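Local structure of 2,3-bisphosphoglycerate-independent phosphoglycerate mutase (Pyrococcus horikoshii, 2ZKT) at residues L9-G14 with A342-H347. The protein probably catalyses the interconversion of 2-phosphoglycerate and 3-phosphoglycerate in glycolysis, as a metal-dependent, cofactor-independent mutase of the alkaline phosphatase superfamily. Residues are numbered along the deposited sequence; the frame is centred on the assembly and turned at random.
Sequences LIILDG and AITGDH. With ZN (zinc ion), chain G.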
ATOM      1  N   LEU B   9       7.354  -0.142 -20.747  1.00 42.39           N
ATOM      2  CA  LEU B   9       6.171  -0.909 -20.435  1.00 43.49           C
ATOM      3  C   LEU B   9       6.461  -1.856 -19.268  1.00 43.25           C
ATOM      4  O   LEU B   9       7.293  -2.774 -19.374  1.00 43.71           O
ATOM      5  CB  LEU B   9       5.721  -1.699 -21.671  1.00 42.89           C
ATOM      6  CG  LEU B   9       4.518  -2.633 -21.471  1.00 47.04           C
ATOM      7  CD1 LEU B   9       3.374  -1.859 -20.834  1.00 46.99           C
ATOM      8  CD2 LEU B   9       4.098  -3.236 -22.810  1.00 45.41           C
ATOM      9  N   ILE B  10       5.753  -1.633 -18.160  1.00 42.02           N
ATOM     10  CA  ILE B  10       5.931  -2.433 -16.953  1.00 40.67           C
ATOM     11  C   ILE B  10       4.750  -3.367 -16.671  1.00 41.35           C
ATOM     12  O   ILE B  10       3.598  -2.925 -16.555  1.00 40.86           O
ATOM     13  CB  ILE B  10       6.183  -1.482 -15.758  1.00 40.21           C
ATOM     14  CG1 ILE B  10       7.489  -0.706 -16.019  1.00 39.87           C
ATOM     15  CG2 ILE B  10       6.250  -2.254 -14.438  1.00 37.88           C
ATOM     16  CD1 ILE B  10       7.857   0.252 -14.917  1.00 41.28           C
ATOM     17  N   ILE B  11       5.040  -4.666 -16.582  1.00 43.84           N
ATOM     18  CA  ILE B  11       4.010  -5.658 -16.304  1.00 42.88           C
ATOM     19  C   ILE B  11       4.155  -6.306 -14.923  1.00 44.74           C
ATOM     20  O   ILE B  11       5.195  -6.911 -14.590  1.00 43.50           O
ATOM     21  CB  ILE B  11       4.007  -6.794 -17.361  1.00 43.80           C
ATOM     22  CG1 ILE B  11       3.597  -6.232 -18.737  1.00 41.54           C
ATOM     23  CG2 ILE B  11       3.061  -7.912 -16.926  1.00 38.15           C
ATOM     24  CD1 ILE B  11       2.212  -5.594 -18.758  1.00 47.45           C
ATOM     25  N   LEU B  12       3.099  -6.167 -14.121  1.00 45.71           N
ATOM     26  CA  LEU B  12       3.058  -6.760 -12.795  1.00 46.01           C
ATOM     27  C   LEU B  12       2.129  -7.967 -12.951  1.00 46.97           C
ATOM     28  O   LEU B  12       0.912  -7.854 -12.812  1.00 48.77           O
ATOM     29  CB  LEU B  12       2.495  -5.758 -11.784  1.00 45.91           C
ATOM     30  CG  LEU B  12       3.218  -4.401 -11.790  1.00 46.69           C
ATOM     31  CD1 LEU B  12       2.749  -3.607 -10.593  1.00 46.17           C
ATOM     32  CD2 LEU B  12       4.731  -4.593 -11.737  1.00 42.89           C
ATOM     33  N   ASP B  13       2.733  -9.111 -13.276  1.00 46.75           N
ATOM     34  CA  ASP B  13       2.030 -10.371 -13.511  1.00 45.78           C
ATOM     35  C   ASP B  13       0.873 -10.644 -12.540  1.00 45.20           C
ATOM     36  O   ASP B  13       1.032 -10.570 -11.316  1.00 43.75           O
ATOM     37  CB  ASP B  13       3.054 -11.518 -13.467  1.00 45.95           C
ATOM     38  CG  ASP B  13       2.707 -12.655 -14.413  1.00 50.35           C
ATOM     39  OD1 ASP B  13       1.793 -13.445 -14.081  1.00 56.62           O
ATOM     40  OD2 ASP B  13       3.342 -12.746 -15.499  1.00 59.31           O
ATOM     41  N   GLY B  14      -0.296 -10.951 -13.107  1.00 44.34           N
ATOM     42  CA  GLY B  14      -1.476 -11.244 -12.299  1.00 43.01           C
ATOM     43  C   GLY B  14      -1.952 -10.108 -11.401  1.00 44.86           C
ATOM     44  O   GLY B  14      -2.647 -10.343 -10.412  1.00 42.59           O
ATOM     45  N   ALA B 342       4.116   2.995 -19.122  1.00 40.97           N
ATOM     46  CA  ALA B 342       2.851   2.291 -19.018  1.00 39.34           C
ATOM     47  C   ALA B 342       3.005   1.163 -18.004  1.00 40.39           C
ATOM     48  O   ALA B 342       4.014   0.448 -17.993  1.00 41.48           O
ATOM     49  CB  ALA B 342       2.435   1.735 -20.389  1.00 37.68           C
ATOM     50  N   ILE B 343       2.009   1.004 -17.142  1.00 39.67           N
ATOM     51  CA  ILE B 343       2.063  -0.045 -16.135  1.00 40.77           C
ATOM     52  C   ILE B 343       0.742  -0.799 -16.073  1.00 41.58           C
ATOM     53  O   ILE B 343      -0.336  -0.200 -16.027  1.00 42.83           O
ATOM     54  CB  ILE B 343       2.363   0.545 -14.739  1.00 41.39           C
ATOM     55  CG1 ILE B 343       3.720   1.260 -14.758  1.00 40.86           C
ATOM     56  CG2 ILE B 343       2.343  -0.567 -13.686  1.00 39.84           C
ATOM     57  CD1 ILE B 343       4.046   2.033 -13.490  1.00 40.60           C
ATOM     58  N   THR B 344       0.818  -2.121 -16.084  1.00 41.74           N
ATOM     59  CA  THR B 344      -0.397  -2.915 -15.977  1.00 41.71           C
ATOM     60  C   THR B 344      -0.036  -4.368 -15.687  1.00 41.95           C
ATOM     61  O   THR B 344       1.089  -4.700 -15.343  1.00 41.51           O
ATOM     62  CB  THR B 344      -1.160  -2.811 -17.307  1.00 40.92           C
ATOM     63  OG1 THR B 344      -2.465  -3.378 -17.150  1.00 40.39           O
ATOM     64  CG2 THR B 344      -0.420  -3.586 -18.404  1.00 41.50           C
ATOM     65  N   GLY B 345      -1.050  -5.240 -15.797  1.00 42.28           N
ATOM     66  CA  GLY B 345      -0.773  -6.665 -15.686  1.00 43.68           C
ATOM     67  C   GLY B 345      -1.157  -7.374 -16.985  1.00 44.22           C
ATOM     68  O   GLY B 345      -2.015  -6.924 -17.732  1.00 46.89           O
ATOM     69  N   ASP B 346      -0.449  -8.483 -17.272  1.00 43.99           N
ATOM     70  CA  ASP B 346      -0.815  -9.262 -18.452  1.00 45.53           C
ATOM     71  C   ASP B 346      -2.188  -9.929 -18.279  1.00 43.97           C
ATOM     72  O   ASP B 346      -2.805 -10.409 -19.224  1.00 46.59           O
ATOM     73  CB  ASP B 346       0.270 -10.318 -18.697  1.00 46.35           C
ATOM     74  CG  ASP B 346       0.456 -11.166 -17.445  1.00 51.94           C
ATOM     75  OD1 ASP B 346       0.388 -10.596 -16.351  1.00 54.05           O
ATOM     76  OD2 ASP B 346       0.680 -12.369 -17.572  1.00 64.62           O
ATOM     77  N   HIS B 347      -2.649  -9.974 -17.006  1.00 44.21           N
ATOM     78  CA  HIS B 347      -3.972 -10.533 -16.730  1.00 44.50           C
ATOM     79  C   HIS B 347      -4.324 -10.455 -15.234  1.00 44.55           C
ATOM     80  O   HIS B 347      -3.519 -10.067 -14.393  1.00 42.72           O
ATOM     81  CB  HIS B 347      -3.991 -11.991 -17.210  1.00 44.76           C
ATOM     82  CG  HIS B 347      -3.001 -12.805 -16.413  1.00 49.27           C
ATOM     83  ND1 HIS B 347      -3.187 -13.132 -15.108  1.00 53.49           N
ATOM     84  CD2 HIS B 347      -1.798 -13.376 -16.848  1.00 51.99           C
ATOM     85  CE1 HIS B 347      -2.122 -13.886 -14.768  1.00 51.69           C
ATOM     86  NE2 HIS B 347      -1.273 -14.047 -15.790  1.00 58.05           N
TER
HETATM   87 ZN    ZN G 414       1.137 -14.082 -16.161  1.00 55.00          ZN
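With CG set between backbone N and carbonyl carbon in both D346 (chi1 55°) and H347 (chi1 64°), the ends of both side chains come round to the metal beside D13, and the three side chains close on one zinc ion. This is one of two neighbouring zinc sites, just past the C-terminal ends of two adjacent parallel strands, 6-12 and 339-344, in the central sheet of the alkaline phosphatase fold. I10 bonds the neighbouring strand through both its backbone N and its O, in the manner of a parallel pair: N donates to A342 O at 2.7 Å and O accepts from T344 N. L12 N then bonds T344 O at 2.8 Å, completing the pairing. On one face of the sheet L9 CD1 lies against A342 CB, while I10 and I343 pack on the other, beside helix 313-331. I11 runs alongside T344, its CD1 coming 3.3 Å from T344 CG2, and lays CG2 against D346 N; T344 OG1 is hydrogen-bonded to P362 O. An alanine in place of I11 would remove both branches and probably cost T344 CG2 and the backbone at D346 part of their apolar cover. Past the strands, D346 divides its oxygens: OD1 takes a weak bond from G14 N at 3.3 Å, which may steady the carboxylate, while OD2 binds the metal. G14 N also sits over one face of the H347 ring, offset toward its rim, and the D13 carboxylate stands 89° to that ring. Zinc is held by D13 OD1 at 2.3 Å, D346 OD2 and S60 OG, and by H347 NE2 at 2.4 Å.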